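Long-range contacts in VMB-1 (Vibrio alginolyticus, PDB 6LF4), which probably hydrolyses the beta-lactam ring of antibiotics, as a zinc-dependent class B metallo-beta-lactamase of the periplasm: residues A[51-56]-A[85-90]; A[79-84]-A[147-152]; A[162-167]-A[186-191]. All blocks are in the same frame, centred on the assembly; numbering follows the deposited sequence.

Contact 1: residues A[51-56]-A[85-90]; sequences MIDTPW and EDASGD. With ZN (zinc ion), chain F; LMP ((2~{S},3~{R},4~{S})-2-[(2~{S},3~{R})-1,3-bis(oxidanyl)-1-oxidanylidene-butan-2-yl]-4-[(3~{S},5~{S})-5-(dimethylcarbamoy l)pyrrolidin-3-yl]sulfanyl-3-methyl-3,4-dihydro-2~{H}-pyrrole-5-carboxylic acid), chain G.
The indole of W56 lies alongside D86, whose CB stands over one face, 3.5 Å from the centroid of the five-membered ring and 9° off its normal, a clear CH-pi contact. At the edge of the indole, near its plane, W56 CZ2 comes within 3.1 Å of LMP O62. The D86 carboxylate, turned 41° from the indole plane, sends OD2 to the chain F zinc at 2.1 Å, a metal that C163 and H205 also bind; D86 is the aspartate of the metallo-beta-lactamase zinc-binding motif, and the tryptophan packs on its stem. A second carboxylate, that of D53, meets A87, with D53 OD2 3.3 Å from A87 CB, while D53 OD1 probably hydrogen-bonds to T81 OG1. T54 joins the backbones: its N donates to A87 O (2.9 Å). Chi1 (72°) sets T54 OG1 between the backbone N and the carbonyl carbon, where it accepts from D90 N at 3.1 Å and donates to P55 O at 3.3 Å. The contact joins the loop after strand 48-52 to helix 85-88 and to G89 and D90. Around it, P55 rests on helix 58-69 and strand 21-29, and both W56 and D86 touch A38 of strand 35-45.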
loop_
_atom_site.group_PDB
_atom_site.type_symbol
_atom_site.label_atom_id
_atom_site.label_comp_id
_atom_site.label_asym_id
_atom_site.label_seq_id
_atom_site.Cartn_x
_atom_site.Cartn_y
_atom_site.Cartn_z
ATOM N N MET A 51 0.386 -5.530 -8.808
ATOM C CA MET A 51 1.110 -5.173 -7.565
ATOM C C MET A 51 0.398 -4.000 -6.898
ATOM O O MET A 51 0.147 -3.011 -7.592
ATOM C CB MET A 51 2.533 -4.727 -7.879
ATOM C CG MET A 51 3.540 -5.834 -7.863
ATOM S SD MET A 51 5.176 -5.081 -7.834
ATOM C CE MET A 51 5.977 -6.139 -9.041
ATOM N N ILE A 52 0.087 -4.123 -5.613
ATOM C CA ILE A 52 -0.348 -2.979 -4.744
ATOM C C ILE A 52 0.860 -2.645 -3.867
ATOM O O ILE A 52 1.218 -3.504 -3.042
ATOM C CB ILE A 52 -1.619 -3.326 -3.947
ATOM C CG1 ILE A 52 -2.789 -3.631 -4.887
ATOM C CG2 ILE A 52 -1.989 -2.209 -2.978
ATOM C CD1 ILE A 52 -4.035 -4.123 -4.192
ATOM N N ASP A 53 1.515 -1.517 -4.148
ATOM C CA ASP A 53 2.818 -1.079 -3.571
ATOM C C ASP A 53 3.957 -1.951 -4.129
ATOM O O ASP A 53 3.766 -3.164 -4.297
ATOM C CB ASP A 53 2.802 -1.109 -2.039
ATOM C CG ASP A 53 2.193 0.133 -1.394
ATOM O OD1 ASP A 53 1.650 0.988 -2.146
ATOM O OD2 ASP A 53 2.303 0.258 -0.132
ATOM N N THR A 54 5.119 -1.360 -4.401
ATOM C CA THR A 54 6.344 -2.125 -4.729
ATOM C C THR A 54 7.051 -2.489 -3.430
ATOM O O THR A 54 6.939 -1.782 -2.430
ATOM C CB THR A 54 7.295 -1.359 -5.653
ATOM O OG1 THR A 54 7.896 -0.316 -4.884
ATOM C CG2 THR A 54 6.601 -0.785 -6.868
ATOM N N PRO A 55 7.791 -3.619 -3.396
ATOM C CA PRO A 55 8.680 -3.909 -2.277
ATOM C C PRO A 55 9.648 -2.759 -1.977
ATOM O O PRO A 55 9.890 -1.907 -2.816
ATOM C CB PRO A 55 9.425 -5.170 -2.750
ATOM C CG PRO A 55 8.395 -5.848 -3.605
ATOM C CD PRO A 55 7.784 -4.700 -4.396
ATOM N N TRP A 56 10.171 -2.802 -0.762
ATOM C CA TRP A 56 10.948 -1.738 -0.088
ATOM C C TRP A 56 12.353 -1.610 -0.690
ATOM O O TRP A 56 12.930 -0.518 -0.619
ATOM C CB TRP A 56 11.015 -2.077 1.401
ATOM C CG TRP A 56 11.168 -0.892 2.292
ATOM C CD1 TRP A 56 11.537 0.381 1.959
ATOM C CD2 TRP A 56 10.936 -0.892 3.704
ATOM N NE1 TRP A 56 11.547 1.174 3.070
ATOM C CE2 TRP A 56 11.176 0.423 4.155
ATOM C CE3 TRP A 56 10.543 -1.868 4.621
ATOM C CZ2 TRP A 56 11.034 0.777 5.493
ATOM C CZ3 TRP A 56 10.387 -1.511 5.943
ATOM C CH2 TRP A 56 10.634 -0.207 6.368
ATOM N N GLU A 85 9.335 5.438 -0.204
ATOM C CA GLU A 85 10.092 4.310 -0.822
ATOM C C GLU A 85 9.459 2.959 -0.493
ATOM O O GLU A 85 9.598 2.040 -1.304
ATOM C CB GLU A 85 11.528 4.261 -0.299
ATOM C CG GLU A 85 12.408 5.338 -0.881
ATOM C CD GLU A 85 13.848 5.277 -0.393
ATOM O OE1 GLU A 85 14.667 6.087 -0.893
ATOM O OE2 GLU A 85 14.145 4.411 0.485
ATOM N N ASP A 86 8.838 2.802 0.662
ATOM C CA ASP A 86 8.225 1.505 1.039
ATOM C C ASP A 86 6.905 1.283 0.280
ATOM O O ASP A 86 6.239 0.259 0.556
ATOM C CB ASP A 86 8.038 1.385 2.551
ATOM C CG ASP A 86 7.175 2.470 3.156
ATOM O OD1 ASP A 86 7.167 3.587 2.588
ATOM O OD2 ASP A 86 6.514 2.187 4.181
ATOM N N ALA A 87 6.524 2.165 -0.644
ATOM C CA ALA A 87 5.299 1.980 -1.468
ATOM C C ALA A 87 5.592 2.204 -2.954
ATOM O O ALA A 87 5.028 1.462 -3.776
ATOM C CB ALA A 87 4.184 2.872 -0.948
ATOM N N SER A 88 6.454 3.162 -3.290
ATOM C CA SER A 88 6.702 3.634 -4.674
ATOM C C SER A 88 8.181 3.481 -5.047
ATOM O O SER A 88 8.550 3.979 -6.119
ATOM C CB SER A 88 6.250 5.077 -4.808
ATOM O OG SER A 88 6.963 5.901 -3.903
ATOM N N GLY A 89 8.981 2.816 -4.195
ATOM C CA GLY A 89 10.452 2.731 -4.310
ATOM C C GLY A 89 10.893 2.256 -5.683
ATOM O O GLY A 89 11.850 2.803 -6.199
ATOM N N ASP A 90 10.195 1.296 -6.288
ATOM C CA ASP A 90 10.691 0.668 -7.536
ATOM C C ASP A 90 9.843 1.096 -8.733
ATOM O O ASP A 90 9.819 0.352 -9.717
ATOM C CB ASP A 90 10.908 -0.826 -7.293
ATOM C CG ASP A 90 12.254 -1.064 -6.610
ATOM O OD1 ASP A 90 13.273 -0.679 -7.208
ATOM O OD2 ASP A 90 12.275 -1.568 -5.456
HETATM ZN ZN ZN F . 5.507 2.805 5.866
HETATM C C1 LMP G . 8.959 3.705 9.013
HETATM C C2 LMP G . 7.744 3.871 9.942
HETATM C C3 LMP G . 6.576 3.837 8.987
HETATM O O7A LMP G . 7.321 0.917 13.764
HETATM C C6A LMP G . 7.753 -0.219 13.563
HETATM N N7A LMP G . 7.896 -1.121 14.553
HETATM C C9A LMP G . 7.387 -0.880 15.905
HETATM C C8A LMP G . 8.571 -2.405 14.342
HETATM C C5A LMP G . 8.157 -0.683 12.170
HETATM C C2A LMP G . 9.197 0.258 11.543
HETATM N N3A LMP G . 7.015 -0.660 11.244
HETATM C C4A LMP G . 7.390 0.029 10.006
HETATM C C1A LMP G . 8.418 1.034 10.490
HETATM S S21 LMP G . 7.642 2.523 11.171
HETATM C C31 LMP G . 5.377 4.293 9.256
HETATM O O31 LMP G . 5.273 5.277 9.965
HETATM O O32 LMP G . 4.414 3.715 8.786
HETATM N N4 LMP G . 6.883 3.306 7.854
HETATM C C11 LMP G . 9.957 4.849 9.097
HETATM C C5 LMP G . 8.336 3.492 7.627
HETATM C C6 LMP G . 8.570 4.656 6.664
HETATM C C61 LMP G . 9.397 4.247 5.438
HETATM O O62 LMP G . 10.703 3.871 5.870
HETATM C C62 LMP G . 9.500 5.340 4.399
HETATM C C7 LMP G . 7.276 5.370 6.257
HETATM O O71 LMP G . 7.053 6.483 6.772
HETATM O O72 LMP G . 6.536 4.787 5.438
#

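Contact 2: residues A[79-84]-A[147-152]; sequences VVTHFH and DNIVVW. With ZN (zinc ion), chain E; LMP ((2~{S},3~{R},4~{S})-2-[(2~{S},3~{R})-1,3-bis(oxidanyl)-1-oxidanylidene-butan-2-yl]-4-[(3~{S},5~{S})-5-(dimethylcarbamoy l)pyrrolidin-3-yl]sulfanyl-3-methyl-3,4-dihydro-2~{H}-pyrrole-5-carboxylic acid), chain G.
H82 leans on D147 through its CB and opens the H-x-H-x-D motif (H82, H84, D86) of the metallo-beta-lactamase fold; the two segments run in nearly opposite directions, 152° apart. From the root outward, H82 CB packs 3.6 Å from D147 OD2. The first torsion, 76°, sets CG between the backbone N and the carbonyl carbon and carries the ring away from D147 toward the metal. CD2 and CE1 of H82 lie almost equally far from the chain E zinc, which therefore sits squarely before NE2, at 2.1 Å. H84 ND1, H144 NE2 and LMP O72 also bind this zinc, and O72 lies near the plane of the H82 ring, at its edge. D147 lies behind the metal ligands, against the backbone of H82 and F83: its OD2 takes a weak, bent bond from F83 N (2.9 Å, 121° at the hydrogen) and makes a hydrogen bond with T107 OG1. D147 OD1 bonds to T145 and lies in the plane of the F83 ring at its edge, 3.4 Å from F83 CD1. Further along, T81 O accepts from I149 N at 2.9 Å, and N148 CA adds a CH...O contact to the same oxygen at 3.2 Å. Beside the I149 N to T81 O bond the packing is apolar: I149 CD1 rests 3.9 Å from V79 CG2.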
loop_
_atom_site.group_PDB
_atom_site.type_symbol
_atom_site.label_atom_id
_atom_site.label_comp_id
_atom_site.label_asym_id
_atom_site.label_seq_id
_atom_site.Cartn_x
_atom_site.Cartn_y
_atom_site.Cartn_z
ATOM N N VAL A 79 -0.091 -0.297 -8.592
ATOM C CA VAL A 79 -0.597 0.980 -8.008
ATOM C C VAL A 79 0.261 1.234 -6.760
ATOM O O VAL A 79 0.477 0.302 -5.984
ATOM C CB VAL A 79 -2.107 0.928 -7.707
ATOM C CG1 VAL A 79 -2.456 -0.123 -6.667
ATOM C CG2 VAL A 79 -2.653 2.283 -7.264
ATOM N N VAL A 80 0.751 2.452 -6.600
ATOM C CA VAL A 80 1.527 2.873 -5.400
ATOM C C VAL A 80 0.590 3.689 -4.500
ATOM O O VAL A 80 -0.169 4.528 -5.028
ATOM C CB VAL A 80 2.797 3.638 -5.801
ATOM C CG1 VAL A 80 3.671 2.806 -6.736
ATOM C CG2 VAL A 80 2.488 4.978 -6.417
ATOM N N THR A 81 0.631 3.428 -3.199
ATOM C CA THR A 81 -0.363 3.936 -2.219
ATOM C C THR A 81 0.133 5.249 -1.586
ATOM O O THR A 81 -0.708 5.979 -1.042
ATOM C CB THR A 81 -0.789 2.804 -1.275
ATOM O OG1 THR A 81 0.332 2.238 -0.608
ATOM C CG2 THR A 81 -1.527 1.705 -2.021
ATOM N N HIS A 82 1.422 5.581 -1.708
ATOM C CA HIS A 82 1.949 6.918 -1.340
ATOM C C HIS A 82 3.390 7.067 -1.833
ATOM O O HIS A 82 3.969 6.049 -2.255
ATOM C CB HIS A 82 1.721 7.222 0.159
ATOM C CG HIS A 82 2.634 6.544 1.128
ATOM N ND1 HIS A 82 2.597 5.187 1.391
ATOM C CD2 HIS A 82 3.577 7.067 1.944
ATOM C CE1 HIS A 82 3.476 4.908 2.336
ATOM N NE2 HIS A 82 4.069 6.058 2.691
ATOM N N PHE A 83 3.925 8.292 -1.774
ATOM C CA PHE A 83 5.201 8.697 -2.427
ATOM C C PHE A 83 6.441 8.158 -1.703
ATOM O O PHE A 83 7.494 8.292 -2.305
ATOM C CB PHE A 83 5.286 10.218 -2.607
ATOM C CG PHE A 83 5.659 11.046 -1.400
ATOM C CD1 PHE A 83 4.720 11.378 -0.433
ATOM C CD2 PHE A 83 6.943 11.548 -1.253
ATOM C CE1 PHE A 83 5.063 12.163 0.661
ATOM C CE2 PHE A 83 7.284 12.338 -0.160
ATOM C CZ PHE A 83 6.344 12.645 0.794
ATOM N N HIS A 84 6.343 7.574 -0.504
ATOM C CA HIS A 84 7.521 7.025 0.232
ATOM C C HIS A 84 8.070 5.769 -0.471
ATOM O O HIS A 84 7.317 5.099 -1.204
ATOM C CB HIS A 84 7.170 6.706 1.685
ATOM C CG HIS A 84 6.891 7.909 2.525
ATOM N ND1 HIS A 84 6.211 7.840 3.717
ATOM C CD2 HIS A 84 7.201 9.206 2.339
ATOM C CE1 HIS A 84 6.125 9.046 4.235
ATOM N NE2 HIS A 84 6.727 9.899 3.409
ATOM N N ASP A 147 -1.018 12.347 0.296
ATOM C CA ASP A 147 -1.354 11.651 -0.972
ATOM C C ASP A 147 -1.833 10.229 -0.713
ATOM O O ASP A 147 -2.296 9.622 -1.691
ATOM C CB ASP A 147 -0.170 11.587 -1.939
ATOM C CG ASP A 147 1.014 10.815 -1.381
ATOM O OD1 ASP A 147 1.320 11.007 -0.206
ATOM O OD2 ASP A 147 1.629 10.041 -2.128
ATOM N N ASN A 148 -1.809 9.738 0.523
ATOM C CA ASN A 148 -2.050 8.296 0.797
ATOM C C ASN A 148 -3.427 7.851 0.277
ATOM O O ASN A 148 -4.415 8.552 0.525
ATOM C CB ASN A 148 -1.924 7.907 2.261
ATOM C CG ASN A 148 -2.644 8.821 3.228
ATOM O OD1 ASN A 148 -3.723 9.383 2.950
ATOM N ND2 ASN A 148 -2.047 8.935 4.399
ATOM N N ILE A 149 -3.480 6.686 -0.369
ATOM C CA ILE A 149 -4.753 6.050 -0.831
ATOM C C ILE A 149 -4.864 4.678 -0.187
ATOM O O ILE A 149 -3.834 4.136 0.231
ATOM C CB ILE A 149 -4.800 5.924 -2.360
ATOM C CG1 ILE A 149 -3.584 5.147 -2.875
ATOM C CG2 ILE A 149 -4.954 7.284 -3.031
ATOM C CD1 ILE A 149 -3.763 4.584 -4.254
ATOM N N VAL A 150 -6.077 4.144 -0.120
ATOM C CA VAL A 150 -6.344 2.750 0.299
ATOM C C VAL A 150 -6.855 1.983 -0.926
ATOM O O VAL A 150 -7.377 2.634 -1.899
ATOM C CB VAL A 150 -7.339 2.696 1.464
ATOM C CG1 VAL A 150 -6.762 3.408 2.678
ATOM C CG2 VAL A 150 -8.719 3.252 1.100
ATOM N N VAL A 151 -6.733 0.659 -0.868
ATOM C CA VAL A 151 -7.156 -0.233 -1.985
ATOM C C VAL A 151 -8.107 -1.266 -1.403
ATOM O O VAL A 151 -7.808 -1.856 -0.362
ATOM C CB VAL A 151 -5.988 -0.847 -2.769
ATOM C CG1 VAL A 151 -6.489 -1.592 -3.994
ATOM C CG2 VAL A 151 -4.987 0.199 -3.197
ATOM N N TRP A 152 -9.265 -1.378 -2.024
ATOM C CA TRP A 152 -10.350 -2.285 -1.599
ATOM C C TRP A 152 -10.454 -3.442 -2.599
ATOM O O TRP A 152 -10.521 -3.180 -3.808
ATOM C CB TRP A 152 -11.651 -1.509 -1.512
ATOM C CG TRP A 152 -12.870 -2.333 -1.213
ATOM C CD1 TRP A 152 -13.998 -2.435 -1.983
ATOM C CD2 TRP A 152 -13.124 -3.093 -0.023
ATOM N NE1 TRP A 152 -14.916 -3.242 -1.373
ATOM C CE2 TRP A 152 -14.410 -3.648 -0.163
ATOM C CE3 TRP A 152 -12.413 -3.325 1.161
ATOM C CZ2 TRP A 152 -14.983 -4.425 0.836
ATOM C CZ3 TRP A 152 -12.975 -4.100 2.140
ATOM C CH2 TRP A 152 -14.248 -4.643 1.976
HETATM ZN ZN ZN E . 5.238 6.467 4.378
HETATM C C1 LMP G . 8.959 3.705 9.013
HETATM C C2 LMP G . 7.744 3.871 9.942
HETATM C C3 LMP G . 6.576 3.837 8.987
HETATM O O7A LMP G . 7.321 0.917 13.764
HETATM C C6A LMP G . 7.753 -0.219 13.563
HETATM N N7A LMP G . 7.896 -1.121 14.553
HETATM C C9A LMP G . 7.387 -0.880 15.905
HETATM C C8A LMP G . 8.571 -2.405 14.342
HETATM C C5A LMP G . 8.157 -0.683 12.170
HETATM C C2A LMP G . 9.197 0.258 11.543
HETATM N N3A LMP G . 7.015 -0.660 11.244
HETATM C C4A LMP G . 7.390 0.029 10.006
HETATM C C1A LMP G . 8.418 1.034 10.490
HETATM S S21 LMP G . 7.642 2.523 11.171
HETATM C C31 LMP G . 5.377 4.293 9.256
HETATM O O31 LMP G . 5.273 5.277 9.965
HETATM O O32 LMP G . 4.414 3.715 8.786
HETATM N N4 LMP G . 6.883 3.306 7.854
HETATM C C11 LMP G . 9.957 4.849 9.097
HETATM C C5 LMP G . 8.336 3.492 7.627
HETATM C C6 LMP G . 8.570 4.656 6.664
HETATM C C61 LMP G . 9.397 4.247 5.438
HETATM O O62 LMP G . 10.703 3.871 5.870
HETATM C C62 LMP G . 9.500 5.340 4.399
HETATM C C7 LMP G . 7.276 5.370 6.257
HETATM O O71 LMP G . 7.053 6.483 6.772
HETATM O O72 LMP G . 6.536 4.787 5.438
#

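Contact 3: residues A[162-167]-A[186-191]; sequences GCFVKS and NSMQKV. With ZN (zinc ion), chain F; LMP ((2~{S},3~{R},4~{S})-2-[(2~{S},3~{R})-1,3-bis(oxidanyl)-1-oxidanylidene-butan-2-yl]-4-[(3~{S},5~{S})-5-(dimethylcarbamoy l)pyrrolidin-3-yl]sulfanyl-3-methyl-3,4-dihydro-2~{H}-pyrrole-5-carboxylic acid), chain G.
F164 reaches across to helix 184-194 and meets M188 on a ring face, S187 near the ring edge and V191 obliquely. Its CG stands anti to the backbone N, which sends the phenyl group out of the loop toward the helix. The M188 chain bends twice, at chi2 (57°) and chi3 (67°), and this hook folds its methyl back over the ring: CE lies 3.8 Å from the F164 centroid, 29° off the normal, as expected of a CH-pi contact. M188 SD sits more obliquely, 4.6 Å from the same centroid, making the pair a Met-aromatic contact as well. The methyl is wedged closely, with M188 CE 3.3 Å from F164 O. S187 CB approaches F164 CZ at 3.7 Å, while its hydroxyl bonds to A142 O. V191 CG2 adds an apolar contact to F164 CE2, also at 3.7 Å.

The ring is carried by a type I beta turn from G162 to V165, closed by V165 N to G162 O. On the same turn C163 SG binds the chain F zinc at 2.3 Å. K166, bent along its chain, donates from NZ to a lone pair of C163 O at 2.9 Å, and its NZ also faces LMP O32, which would suit the carboxylate charge. Outside the two segments W184 stacks on F164 and bonds to its carbonyl oxygen. Since no hydrogen bond joins the turn to helix residues 186-191, their attachment rests on dispersion and the weak polarity of the thioether methyl, beside a loop whose cysteine and lysine do the polar work.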
loop_
_atom_site.group_PDB
_atom_site.type_symbol
_atom_site.label_atom_id
_atom_site.label_comp_id
_atom_site.label_asym_id
_atom_site.label_seq_id
_atom_site.Cartn_x
_atom_site.Cartn_y
_atom_site.Cartn_z
ATOM N N GLY A 162 -2.287 0.349 3.664
ATOM C CA GLY A 162 -0.911 0.865 3.644
ATOM C C GLY A 162 -0.592 1.622 4.934
ATOM O O GLY A 162 -1.196 1.322 5.981
ATOM N N CYS A 163 0.353 2.555 4.870
ATOM C CA CYS A 163 0.883 3.296 6.047
ATOM C C CYS A 163 -0.149 4.290 6.592
ATOM O O CYS A 163 0.021 4.736 7.720
ATOM C CB CYS A 163 2.222 3.904 5.680
ATOM S SG CYS A 163 3.313 2.577 5.102
ATOM N N PHE A 164 -1.247 4.532 5.869
ATOM C CA PHE A 164 -2.435 5.238 6.408
ATOM C C PHE A 164 -2.998 4.484 7.627
ATOM O O PHE A 164 -3.695 5.087 8.464
ATOM C CB PHE A 164 -3.472 5.405 5.293
ATOM C CG PHE A 164 -4.718 6.132 5.688
ATOM C CD1 PHE A 164 -4.696 7.503 5.876
ATOM C CD2 PHE A 164 -5.929 5.462 5.807
ATOM C CE1 PHE A 164 -5.858 8.186 6.191
ATOM C CE2 PHE A 164 -7.092 6.157 6.124
ATOM C CZ PHE A 164 -7.040 7.509 6.328
ATOM N N VAL A 165 -2.731 3.192 7.732
ATOM C CA VAL A 165 -3.314 2.336 8.796
ATOM C C VAL A 165 -2.177 1.753 9.630
ATOM O O VAL A 165 -1.251 1.181 9.036
ATOM C CB VAL A 165 -4.201 1.230 8.198
ATOM C CG1 VAL A 165 -4.732 0.310 9.288
ATOM C CG2 VAL A 165 -5.347 1.838 7.391
ATOM N N LYS A 166 -2.281 1.874 10.946
ATOM C CA LYS A 166 -1.272 1.304 11.884
ATOM C C LYS A 166 -1.782 -0.055 12.395
ATOM O O LYS A 166 -3.013 -0.260 12.476
ATOM C CB LYS A 166 -0.991 2.342 12.970
ATOM C CG LYS A 166 -0.438 3.665 12.465
ATOM C CD LYS A 166 0.936 3.584 11.822
ATOM C CE LYS A 166 1.080 4.497 10.617
ATOM N NZ LYS A 166 2.051 3.985 9.611
ATOM N N SER A 167 -0.861 -0.966 12.714
ATOM C CA SER A 167 -1.145 -2.261 13.381
ATOM C C SER A 167 -1.659 -1.993 14.808
ATOM O O SER A 167 -1.418 -0.892 15.339
ATOM C CB SER A 167 0.077 -3.147 13.333
ATOM O OG SER A 167 1.082 -2.660 14.212
ATOM N N ASN A 186 -10.398 12.410 10.546
ATOM C CA ASN A 186 -11.525 12.684 9.612
ATOM C C ASN A 186 -11.360 11.820 8.348
ATOM O O ASN A 186 -12.350 11.200 7.920
ATOM C CB ASN A 186 -11.630 14.171 9.287
ATOM C CG ASN A 186 -11.699 15.011 10.542
ATOM O OD1 ASN A 186 -12.197 14.547 11.574
ATOM N ND2 ASN A 186 -11.176 16.228 10.471
ATOM N N SER A 187 -10.153 11.753 7.789
ATOM C CA SER A 187 -9.799 10.825 6.682
ATOM C C SER A 187 -10.152 9.372 7.036
ATOM O O SER A 187 -10.792 8.656 6.226
ATOM C CB SER A 187 -8.349 10.962 6.354
ATOM O OG SER A 187 -8.081 12.261 5.884
ATOM N N MET A 188 -9.725 8.915 8.204
ATOM C CA MET A 188 -10.000 7.548 8.685
ATOM C C MET A 188 -11.507 7.344 8.831
ATOM O O MET A 188 -11.963 6.247 8.502
ATOM C CB MET A 188 -9.302 7.295 10.023
ATOM C CG MET A 188 -9.295 5.851 10.426
ATOM S SD MET A 188 -8.524 4.765 9.200
ATOM C CE MET A 188 -6.834 5.345 9.325
ATOM N N GLN A 189 -12.256 8.348 9.296
ATOM C CA GLN A 189 -13.720 8.189 9.497
ATOM C C GLN A 189 -14.373 7.914 8.128
ATOM O O GLN A 189 -15.345 7.092 8.061
ATOM C CB GLN A 189 -14.368 9.389 10.194
ATOM C CG GLN A 189 -15.819 9.134 10.603
ATOM C CD GLN A 189 -15.899 8.061 11.662
ATOM O OE1 GLN A 189 -15.030 7.943 12.507
ATOM N NE2 GLN A 189 -16.926 7.232 11.617
ATOM N N LYS A 190 -13.872 8.545 7.069
ATOM C CA LYS A 190 -14.359 8.265 5.698
ATOM C C LYS A 190 -14.124 6.786 5.365
ATOM O O LYS A 190 -15.038 6.151 4.793
ATOM C CB LYS A 190 -13.691 9.191 4.685
ATOM C CG LYS A 190 -14.072 10.646 4.873
ATOM C CD LYS A 190 -13.497 11.551 3.812
ATOM C CE LYS A 190 -13.772 13.016 4.100
ATOM N NZ LYS A 190 -12.786 13.890 3.421
ATOM N N VAL A 191 -12.958 6.228 5.706
ATOM C CA VAL A 191 -12.624 4.816 5.363
ATOM C C VAL A 191 -13.499 3.907 6.229
ATOM O O VAL A 191 -14.118 2.964 5.700
ATOM C CB VAL A 191 -11.116 4.566 5.533
ATOM C CG1 VAL A 191 -10.757 3.091 5.451
ATOM C CG2 VAL A 191 -10.329 5.396 4.528
HETATM ZN ZN ZN F . 5.507 2.805 5.866
HETATM C C1 LMP G . 8.959 3.705 9.013
HETATM C C2 LMP G . 7.744 3.871 9.942
HETATM C C3 LMP G . 6.576 3.837 8.987
HETATM O O7A LMP G . 7.321 0.917 13.764
HETATM C C6A LMP G . 7.753 -0.219 13.563
HETATM N N7A LMP G . 7.896 -1.121 14.553
HETATM C C9A LMP G . 7.387 -0.880 15.905
HETATM C C8A LMP G . 8.571 -2.405 14.342
HETATM C C5A LMP G . 8.157 -0.683 12.170
HETATM C C2A LMP G . 9.197 0.258 11.543
HETATM N N3A LMP G . 7.015 -0.660 11.244
HETATM C C4A LMP G . 7.390 0.029 10.006
HETATM C C1A LMP G . 8.418 1.034 10.490
HETATM S S21 LMP G . 7.642 2.523 11.171
HETATM C C31 LMP G . 5.377 4.293 9.256
HETATM O O31 LMP G . 5.273 5.277 9.965
HETATM O O32 LMP G . 4.414 3.715 8.786
HETATM N N4 LMP G . 6.883 3.306 7.854
HETATM C C11 LMP G . 9.957 4.849 9.097
HETATM C C5 LMP G . 8.336 3.492 7.627
HETATM C C6 LMP G . 8.570 4.656 6.664
HETATM C C61 LMP G . 9.397 4.247 5.438
HETATM O O62 LMP G . 10.703 3.871 5.870
HETATM C C62 LMP G . 9.500 5.340 4.399
HETATM C C7 LMP G . 7.276 5.370 6.257
HETATM O O71 LMP G . 7.053 6.483 6.772
HETATM O O72 LMP G . 6.536 4.787 5.438
#

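All three contacts are buried, yet they differ in depth: contact 2 lies about 5 Å from the chain centre, contact 1 about 8 Å and contact 3 about 12 Å (centre to centre). Contacts 1 and 2 alternate along the chain, and segments 79-84 and 85-90 follow one another directly; the two contacts are tied by D53 N to V79 O, a probable hydrogen bond. Each has backbone bonds between its segments. Contact 3 follows in sequence, has none, and packs a loop on a helix, with F164 touching N148 and V150 of contact 2. Contacts 1 and 3 supply ligands to the chain F zinc, contact 2 to the chain E zinc, and LMP touches all three.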